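PDB 5JLD: arginyl-tRNA synthetase, putative from Plasmodium falciparum, which probably attaches L-arginine to tRNA(Arg) at the expense of ATP, as a class I aminoacyl-tRNA synthetase, releasing AMP and diphosphate. Local coordinates for residues A[31-36]-A[47-52]; A[12-17]-A[80-85]; A[448-453]-A[585-590]. All coordinates share one frame; numbering follows the deposited sequence.

Contact 1. Residues A[31-36]-A[47-52]; sequences EDAIVT and CNNAIN
N49, buried where the chain enters helix 49-57, grips the backbone of the extended segment 31-36 with its side-chain amide and also holds the carboxylate of E31. Followed outward, N49 CB comes first, 3.8 Å from OE2 of E31. CG lies anti to the carbonyl carbon (chi1 -75°), which sends the amide across to residues 31-36, and at CG the two polar atoms part. OD1 accepts the backbone N-H of I34, with I34 N 2.8 Å from N49 OD1; the bond is nearly straight at 171° and lies in the carbonyl plane on a lone pair. The CA of A33 packs 3.3 Å from N49 OD1. ND2 gives both of its hydrogens. One goes to D32 O, 3.0 Å from N49 ND2, which it approaches from above the carbonyl plane. The other goes to E31, whose OE2 stands 2.6 Å from N49 ND2, lies near the amide plane and uses its anti lone pair. The E31 chain bends at chi2 to bring the carboxylate there, its plane turned 83° from the amide. Three bonds from one side chain fix the rotation of the amide, and asparagine suits the place because it offers a donor and an acceptor side by side, matching a backbone C=O and N-H two residues apart. Nearer the strands V35 CG2 meets C47 CB at 4.4 Å, small apolar side chains suited to a buried spot. Separately, C47 CA makes a CA-H...O contact with I34 O. Strands 35-37 and 45-47 are antiparallel neighbours at one side of a four-stranded sheet in the N-terminal domain. Helix 10-25 covers this region, with I14 on V35, F18 on C47 and I22 on N49, while helix 66-75 packs against A50.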
loop_
_atom_site.group_PDB
_atom_site.type_symbol
_atom_site.label_atom_id
_atom_site.label_comp_id
_atom_site.label_asym_id
_atom_site.label_seq_id
_atom_site.Cartn_x
_atom_site.Cartn_y
_atom_site.Cartn_z
ATOM N N GLU A 31 28.354 10.490 10.056
ATOM C CA GLU A 31 27.980 10.637 8.658
ATOM C C GLU A 31 27.270 9.361 8.214
ATOM O O GLU A 31 27.907 8.341 7.956
ATOM C CB GLU A 31 29.226 10.922 7.795
ATOM C CG GLU A 31 28.983 10.979 6.278
ATOM C CD GLU A 31 28.322 12.271 5.827
ATOM O OE1 GLU A 31 28.499 13.305 6.504
ATOM O OE2 GLU A 31 27.597 12.248 4.809
ATOM N N ASP A 32 25.945 9.413 8.154
ATOM C CA ASP A 32 25.168 8.246 7.773
ATOM C C ASP A 32 25.181 8.103 6.259
ATOM O O ASP A 32 24.804 9.026 5.534
ATOM C CB ASP A 32 23.736 8.349 8.299
ATOM C CG ASP A 32 22.990 7.030 8.214
ATOM O OD1 ASP A 32 22.345 6.769 7.176
ATOM O OD2 ASP A 32 23.047 6.255 9.190
ATOM N N ALA A 33 25.643 6.949 5.788
ATOM C CA ALA A 33 25.749 6.700 4.357
ATOM C C ALA A 33 24.367 6.658 3.735
ATOM O O ALA A 33 23.451 6.050 4.280
ATOM C CB ALA A 33 26.489 5.402 4.085
ATOM N N ILE A 34 24.218 7.321 2.597
ATOM C CA ILE A 34 22.977 7.234 1.853
ATOM C C ILE A 34 23.261 6.656 0.472
ATOM O O ILE A 34 24.200 7.063 -0.216
ATOM C CB ILE A 34 22.272 8.594 1.735
ATOM C CG1 ILE A 34 21.894 9.108 3.128
ATOM C CG2 ILE A 34 21.028 8.461 0.875
ATOM C CD1 ILE A 34 21.104 10.411 3.120
ATOM N N VAL A 35 22.441 5.691 0.094
ATOM C CA VAL A 35 22.602 4.962 -1.140
ATOM C C VAL A 35 21.356 5.121 -2.003
ATOM O O VAL A 35 20.227 4.969 -1.529
ATOM C CB VAL A 35 22.900 3.473 -0.844
ATOM C CG1 VAL A 35 22.680 2.592 -2.082
ATOM C CG2 VAL A 35 24.316 3.352 -0.323
ATOM N N THR A 36 21.577 5.473 -3.262
ATOM C CA THR A 36 20.511 5.574 -4.249
ATOM C C THR A 36 20.832 4.725 -5.466
ATOM O O THR A 36 21.838 4.017 -5.502
ATOM C CB THR A 36 20.293 7.027 -4.737
ATOM O OG1 THR A 36 21.439 7.450 -5.482
ATOM C CG2 THR A 36 20.045 7.977 -3.580
ATOM N N CYS A 47 26.487 6.321 -4.237
ATOM C CA CYS A 47 26.575 6.918 -2.914
ATOM C C CYS A 47 27.198 8.296 -3.029
ATOM O O CYS A 47 28.233 8.470 -3.677
ATOM C CB CYS A 47 27.384 6.036 -1.966
ATOM S SG CYS A 47 27.803 6.861 -0.404
ATOM N N ASN A 48 26.563 9.277 -2.397
ATOM C CA ASN A 48 26.910 10.673 -2.602
ATOM C C ASN A 48 27.621 11.328 -1.424
ATOM O O ASN A 48 27.924 12.532 -1.471
ATOM C CB ASN A 48 25.643 11.470 -2.949
ATOM C CG ASN A 48 25.299 11.389 -4.427
ATOM O OD1 ASN A 48 25.092 10.310 -4.971
ATOM N ND2 ASN A 48 25.263 12.535 -5.087
ATOM N N ASN A 49 27.949 10.533 -0.404
ATOM C CA ASN A 49 28.399 11.091 0.878
ATOM C C ASN A 49 29.707 11.854 0.821
ATOM O O ASN A 49 29.936 12.746 1.645
ATOM C CB ASN A 49 28.498 9.988 1.931
ATOM C CG ASN A 49 27.136 9.560 2.438
ATOM O OD1 ASN A 49 26.464 8.750 1.807
ATOM N ND2 ASN A 49 26.710 10.121 3.565
ATOM N N ALA A 50 30.550 11.548 -0.162
ATOM C CA ALA A 50 31.806 12.273 -0.307
ATOM C C ALA A 50 31.551 13.760 -0.510
ATOM O O ALA A 50 32.334 14.597 -0.075
ATOM C CB ALA A 50 32.635 11.716 -1.471
ATOM N N ILE A 51 30.447 14.089 -1.174
ATOM C CA ILE A 51 30.157 15.483 -1.496
ATOM C C ILE A 51 29.846 16.246 -0.203
ATOM O O ILE A 51 30.410 17.311 0.060
ATOM C CB ILE A 51 29.011 15.578 -2.516
ATOM C CG1 ILE A 51 29.472 14.927 -3.828
ATOM C CG2 ILE A 51 28.596 17.040 -2.749
ATOM C CD1 ILE A 51 28.400 14.781 -4.886
ATOM N N ASN A 52 29.017 15.655 0.639
ATOM C CA ASN A 52 28.711 16.266 1.932
ATOM C C ASN A 52 29.911 16.304 2.887
ATOM O O ASN A 52 30.105 17.282 3.618
ATOM C CB ASN A 52 27.531 15.546 2.571
ATOM C CG ASN A 52 26.207 15.966 1.947
ATOM O OD1 ASN A 52 26.180 16.781 1.014
ATOM N ND2 ASN A 52 25.106 15.410 2.446
#

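Contact 2. Residues A[12-17]-A[80-85]; sequences KKIKTI and TIFEEI
I14 and I17, one turn apart on helix 10-25, meet the ring of F82, and this apolar packing makes up most of the contact. CG1 of I14 comes to the edge of the ring, near its plane, 4.0 Å from F82 CE1. From I17 two branches reach the same ring: CG2 lies 3.9 Å from F82 CE2, approaching obliquely, and CD1 lies 4.0 Å from F82 CZ. The far end of the ring is thus held between two branched side chains, and a flat phenylalanine long enough to span from strand to helix suits this buried position.

A second apolar group centres on I81. Its CG1 sits between the backbone N and the carbonyl carbon (chi1 68°), and its CD1 reaches out to I17 CD1 at 4.3 Å. I81 CD1 also meets the aliphatic part of K13 tip to tip, 3.8 Å from K13 CE. Lysine fits at this partly exposed margin because its extended methylenes can cover an isoleucine while the charge is spent farther out: K13 NZ forms a salt bridge with E8.

Strand 82-86, interrupted by a classic beta bulge where E83 and E84 both face K96, is an outermost strand of the antiparallel sheet, with strand 35-37 at the opposite edge. F82 also rests on V95 of the adjoining strand 93-97, and Y101 of helix 99-108 packs on both K13 and I81.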
loop_
_atom_site.group_PDB
_atom_site.type_symbol
_atom_site.label_atom_id
_atom_site.label_comp_id
_atom_site.label_asym_id
_atom_site.label_seq_id
_atom_site.Cartn_x
_atom_site.Cartn_y
_atom_site.Cartn_z
ATOM N N LYS A 12 20.473 -1.974 1.426
ATOM C CA LYS A 12 20.966 -1.965 2.812
ATOM C C LYS A 12 22.343 -2.581 2.893
ATOM O O LYS A 12 23.192 -2.139 3.672
ATOM C CB LYS A 12 20.021 -2.728 3.758
ATOM C CG LYS A 12 18.887 -1.912 4.350
ATOM C CD LYS A 12 18.133 -2.727 5.434
ATOM C CE LYS A 12 18.838 -2.668 6.784
ATOM N NZ LYS A 12 18.510 -1.404 7.494
ATOM N N LYS A 13 22.549 -3.616 2.086
ATOM C CA LYS A 13 23.852 -4.264 1.963
ATOM C C LYS A 13 24.940 -3.260 1.528
ATOM O O LYS A 13 26.005 -3.105 2.172
ATOM C CB LYS A 13 23.753 -5.416 0.962
ATOM C CG LYS A 13 25.025 -6.232 0.836
ATOM C CD LYS A 13 24.871 -7.387 -0.143
ATOM C CE LYS A 13 26.038 -8.358 0.019
ATOM N NZ LYS A 13 25.886 -9.602 -0.782
ATOM N N ILE A 14 24.647 -2.563 0.440
ATOM C CA ILE A 14 25.573 -1.582 -0.121
ATOM C C ILE A 14 25.751 -0.376 0.815
ATOM O O ILE A 14 26.885 0.126 1.010
ATOM C CB ILE A 14 25.097 -1.114 -1.491
ATOM C CG1 ILE A 14 25.260 -2.243 -2.521
ATOM C CG2 ILE A 14 25.835 0.131 -1.900
ATOM C CD1 ILE A 14 24.885 -1.845 -3.964
ATOM N N LYS A 15 24.635 0.062 1.408
ATOM C CA LYS A 15 24.677 1.143 2.395
ATOM C C LYS A 15 25.650 0.790 3.500
ATOM O O LYS A 15 26.478 1.613 3.887
ATOM C CB LYS A 15 23.289 1.433 2.994
ATOM C CG LYS A 15 23.284 2.647 3.910
ATOM C CD LYS A 15 21.988 2.777 4.713
ATOM C CE LYS A 15 22.193 3.689 5.933
ATOM N NZ LYS A 15 23.388 3.282 6.757
ATOM N N THR A 16 25.556 -0.441 3.996
ATOM C CA THR A 16 26.481 -0.901 5.033
ATOM C C THR A 16 27.946 -0.905 4.546
ATOM O O THR A 16 28.844 -0.409 5.240
ATOM C CB THR A 16 26.111 -2.309 5.528
ATOM O OG1 THR A 16 24.826 -2.261 6.154
ATOM C CG2 THR A 16 27.152 -2.814 6.541
ATOM N N ILE A 17 28.190 -1.453 3.359
ATOM C CA ILE A 17 29.562 -1.427 2.820
ATOM C C ILE A 17 30.167 0.010 2.790
ATOM O O ILE A 17 31.303 0.268 3.278
ATOM C CB ILE A 17 29.587 -2.077 1.419
ATOM C CG1 ILE A 17 29.340 -3.587 1.558
ATOM C CG2 ILE A 17 30.911 -1.751 0.642
ATOM C CD1 ILE A 17 29.049 -4.280 0.259
ATOM N N THR A 80 34.054 -8.254 -3.871
ATOM C CA THR A 80 34.039 -8.980 -5.132
ATOM C C THR A 80 32.674 -8.891 -5.807
ATOM O O THR A 80 32.561 -9.163 -6.996
ATOM C CB THR A 80 34.409 -10.468 -4.957
ATOM O OG1 THR A 80 33.462 -11.106 -4.094
ATOM C CG2 THR A 80 35.811 -10.609 -4.367
ATOM N N ILE A 81 31.637 -8.505 -5.064
ATOM C CA ILE A 81 30.303 -8.411 -5.666
ATOM C C ILE A 81 30.147 -7.157 -6.519
ATOM O O ILE A 81 29.190 -7.020 -7.282
ATOM C CB ILE A 81 29.198 -8.438 -4.604
ATOM C CG1 ILE A 81 29.237 -7.171 -3.753
ATOM C CG2 ILE A 81 29.345 -9.686 -3.732
ATOM C CD1 ILE A 81 28.020 -7.014 -2.884
ATOM N N PHE A 82 31.090 -6.236 -6.380
ATOM C CA PHE A 82 31.147 -5.063 -7.236
ATOM C C PHE A 82 31.972 -5.376 -8.477
ATOM O O PHE A 82 33.169 -5.641 -8.377
ATOM C CB PHE A 82 31.757 -3.874 -6.494
ATOM C CG PHE A 82 30.915 -3.366 -5.376
ATOM C CD1 PHE A 82 29.545 -3.565 -5.384
ATOM C CD2 PHE A 82 31.491 -2.696 -4.310
ATOM C CE1 PHE A 82 28.748 -3.098 -4.341
ATOM C CE2 PHE A 82 30.711 -2.226 -3.263
ATOM C CZ PHE A 82 29.330 -2.429 -3.281
ATOM N N GLU A 83 31.333 -5.363 -9.640
ATOM C CA GLU A 83 32.064 -5.543 -10.892
ATOM C C GLU A 83 32.860 -4.287 -11.199
ATOM O O GLU A 83 33.931 -4.333 -11.806
ATOM C CB GLU A 83 31.108 -5.857 -12.039
ATOM C CG GLU A 83 31.696 -5.655 -13.436
ATOM C CD GLU A 83 30.618 -5.627 -14.496
ATOM O OE1 GLU A 83 30.000 -6.689 -14.732
ATOM O OE2 GLU A 83 30.375 -4.544 -15.076
ATOM N N GLU A 84 32.322 -3.158 -10.762
ATOM C CA GLU A 84 32.946 -1.872 -10.998
ATOM C C GLU A 84 32.550 -0.889 -9.901
ATOM O O GLU A 84 31.429 -0.923 -9.391
ATOM C CB GLU A 84 32.549 -1.345 -12.377
ATOM C CG GLU A 84 32.621 0.156 -12.538
ATOM C CD GLU A 84 32.133 0.602 -13.903
ATOM O OE1 GLU A 84 32.152 -0.233 -14.832
ATOM O OE2 GLU A 84 31.705 1.770 -14.043
ATOM N N ILE A 85 33.493 -0.033 -9.531
ATOM C CA ILE A 85 33.248 1.039 -8.593
ATOM C C ILE A 85 34.063 2.243 -9.071
ATOM O O ILE A 85 35.274 2.135 -9.304
ATOM C CB ILE A 85 33.602 0.617 -7.159
ATOM C CG1 ILE A 85 33.548 1.816 -6.211
ATOM C CG2 ILE A 85 34.964 -0.095 -7.129
ATOM C CD1 ILE A 85 33.413 1.436 -4.757
#

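Contact 3. Residues A[448-453]-A[585-590]; sequences IKYFDL and LGMKPI
This is a buried packing of one helix end against the loop that leaves helix 564-584: the last turns of helix 436-453, of the catalytic domain, receive the chain coming from the DALR anticodon-binding domain. L453 CD1 packs 3.7 Å from L585 CD2, the two leucines running antiparallel alongside one another, and L453 CD1 also lies 3.5 Å from L585 O. G586 ends helix 564-584 in a Schellman motif, with two bonds back into the last turn. Its positive phi (87°) favours glycine, and the lack of a side chain lets K449 come close. K449, extended beyond CG, runs close alongside the glycine, and K449 NZ donates to G586 O at 3.0 Å, in the carbonyl plane on a lone pair; L266 O takes a second bond from this buried ammonium. Beyond the turn, M587 bends at chi3 (56°) to bring its SD 3.9 Å from Y450 CB and obliquely beside the ring, a Met-aromatic contact with SD 5.1 Å from the centroid of the Y450 ring. The hydroxyl of Y450 is hydrogen-bonded to N474, while M542 of helix 536-556 touches both Y450 and L585.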
loop_
_atom_site.group_PDB
_atom_site.type_symbol
_atom_site.label_atom_id
_atom_site.label_comp_id
_atom_site.label_asym_id
_atom_site.label_seq_id
_atom_site.Cartn_x
_atom_site.Cartn_y
_atom_site.Cartn_z
ATOM N N ILE A 448 -8.825 -0.601 -13.013
ATOM C CA ILE A 448 -9.137 0.438 -12.031
ATOM C C ILE A 448 -8.085 0.485 -10.928
ATOM O O ILE A 448 -7.554 1.573 -10.583
ATOM C CB ILE A 448 -10.546 0.209 -11.395
ATOM C CG1 ILE A 448 -11.657 0.519 -12.405
ATOM C CG2 ILE A 448 -10.726 1.038 -10.125
ATOM C CD1 ILE A 448 -13.073 0.394 -11.831
ATOM N N LYS A 449 -7.777 -0.692 -10.377
ATOM C CA LYS A 449 -6.827 -0.747 -9.259
ATOM C C LYS A 449 -5.457 -0.237 -9.670
ATOM O O LYS A 449 -4.869 0.587 -8.955
ATOM C CB LYS A 449 -6.713 -2.167 -8.685
ATOM C CG LYS A 449 -7.983 -2.642 -7.961
ATOM C CD LYS A 449 -7.735 -3.933 -7.212
ATOM C CE LYS A 449 -9.012 -4.508 -6.586
ATOM N NZ LYS A 449 -8.653 -5.713 -5.765
ATOM N N TYR A 450 -4.948 -0.722 -10.810
ATOM C CA TYR A 450 -3.630 -0.279 -11.287
ATOM C C TYR A 450 -3.600 1.209 -11.586
ATOM O O TYR A 450 -2.669 1.906 -11.179
ATOM C CB TYR A 450 -3.181 -1.027 -12.554
ATOM C CG TYR A 450 -1.805 -0.572 -12.999
ATOM C CD1 TYR A 450 -0.660 -1.044 -12.358
ATOM C CD2 TYR A 450 -1.647 0.341 -14.042
ATOM C CE1 TYR A 450 0.597 -0.633 -12.738
ATOM C CE2 TYR A 450 -0.385 0.763 -14.439
ATOM C CZ TYR A 450 0.734 0.268 -13.785
ATOM O OH TYR A 450 1.992 0.677 -14.157
ATOM N N PHE A 451 -4.623 1.695 -12.288
ATOM C CA PHE A 451 -4.625 3.084 -12.716
ATOM C C PHE A 451 -4.633 3.965 -11.493
ATOM O O PHE A 451 -4.009 5.023 -11.494
ATOM C CB PHE A 451 -5.815 3.415 -13.611
ATOM C CG PHE A 451 -5.618 4.659 -14.444
ATOM C CD1 PHE A 451 -4.793 4.643 -15.567
ATOM C CD2 PHE A 451 -6.254 5.849 -14.106
ATOM C CE1 PHE A 451 -4.614 5.792 -16.348
ATOM C CE2 PHE A 451 -6.084 6.998 -14.876
ATOM C CZ PHE A 451 -5.260 6.972 -15.999
ATOM N N ASP A 452 -5.315 3.537 -10.436
ATOM C CA ASP A 452 -5.243 4.351 -9.230
ATOM C C ASP A 452 -3.872 4.239 -8.542
ATOM O O ASP A 452 -3.247 5.247 -8.221
ATOM C CB ASP A 452 -6.347 3.976 -8.243
ATOM C CG ASP A 452 -6.494 5.004 -7.136
ATOM O OD1 ASP A 452 -5.556 5.101 -6.298
ATOM O OD2 ASP A 452 -7.541 5.718 -7.121
ATOM N N LEU A 453 -3.408 3.019 -8.303
ATOM C CA LEU A 453 -2.207 2.840 -7.489
ATOM C C LEU A 453 -0.933 3.330 -8.183
ATOM O O LEU A 453 0.050 3.603 -7.510
ATOM C CB LEU A 453 -2.043 1.370 -7.072
ATOM C CG LEU A 453 -3.138 0.855 -6.117
ATOM C CD1 LEU A 453 -2.836 -0.561 -5.629
ATOM C CD2 LEU A 453 -3.323 1.805 -4.928
ATOM N N LEU A 585 -0.888 -5.699 -5.682
ATOM C CA LEU A 585 -1.581 -4.466 -6.052
ATOM C C LEU A 585 -3.082 -4.706 -6.197
ATOM O O LEU A 585 -3.831 -3.800 -6.559
ATOM C CB LEU A 585 -0.996 -3.906 -7.356
ATOM C CG LEU A 585 0.424 -3.329 -7.241
ATOM C CD1 LEU A 585 1.015 -3.124 -8.614
ATOM C CD2 LEU A 585 0.419 -2.006 -6.477
ATOM N N GLY A 586 -3.505 -5.939 -5.935
ATOM C CA GLY A 586 -4.910 -6.313 -6.005
ATOM C C GLY A 586 -5.378 -6.732 -7.391
ATOM O O GLY A 586 -6.583 -6.846 -7.635
ATOM N N MET A 587 -4.438 -6.969 -8.308
ATOM C CA MET A 587 -4.815 -7.382 -9.658
ATOM C C MET A 587 -4.895 -8.910 -9.742
ATOM O O MET A 587 -4.304 -9.613 -8.928
ATOM C CB MET A 587 -3.827 -6.819 -10.693
ATOM C CG MET A 587 -3.654 -5.294 -10.643
ATOM S SD MET A 587 -2.227 -4.634 -11.570
ATOM C CE MET A 587 -2.521 -5.289 -13.214
ATOM N N LYS A 588 -5.648 -9.425 -10.702
ATOM C CA LYS A 588 -5.707 -10.868 -10.918
ATOM C C LYS A 588 -5.046 -11.269 -12.222
ATOM O O LYS A 588 -5.558 -10.967 -13.302
ATOM C CB LYS A 588 -7.152 -11.366 -10.924
ATOM C CG LYS A 588 -7.875 -11.217 -9.593
ATOM C CD LYS A 588 -9.362 -11.477 -9.792
ATOM C CE LYS A 588 -10.052 -11.786 -8.478
ATOM N NZ LYS A 588 -11.491 -12.061 -8.706
ATOM N N PRO A 589 -3.902 -11.955 -12.127
ATOM C CA PRO A 589 -3.246 -12.450 -13.340
ATOM C C PRO A 589 -4.150 -13.406 -14.111
ATOM O O PRO A 589 -4.797 -14.262 -13.501
ATOM C CB PRO A 589 -1.998 -13.165 -12.802
ATOM C CG PRO A 589 -1.698 -12.457 -11.501
ATOM C CD PRO A 589 -3.078 -12.159 -10.922
ATOM N N ILE A 590 -4.212 -13.210 -15.428
ATOM C CA ILE A 590 -4.876 -14.116 -16.355
ATOM C C ILE A 590 -3.799 -14.769 -17.217
ATOM O O ILE A 590 -2.975 -14.075 -17.821
ATOM C CB ILE A 590 -5.884 -13.386 -17.268
ATOM C CG1 ILE A 590 -6.626 -12.281 -16.499
ATOM C CG2 ILE A 590 -6.836 -14.386 -17.932
ATOM C CD1 ILE A 590 -7.819 -12.757 -15.729
#

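In the fold
From the N terminus, helix 10-25 opens contact 2, which closes only when the chain returns through strand 82-86. Contact 1 is nested inside that loop, closing a short hairpin-like excursion between 31-36 and 47-52. Contact 2 ties helix 10-25 to the edge strand 82-86, and contact 1 ties the run into strand 35-37 to the first turn of helix 49-57, the two meeting where K15 packs on V35. Contact 3 follows in series, after the N-terminal domain is complete: it closes the long, mostly helical span from 453 to 585 and joins the catalytic and anticodon-binding parts. Its centre lies about 36 Å from that of contact 1 and 34 Å from that of contact 2.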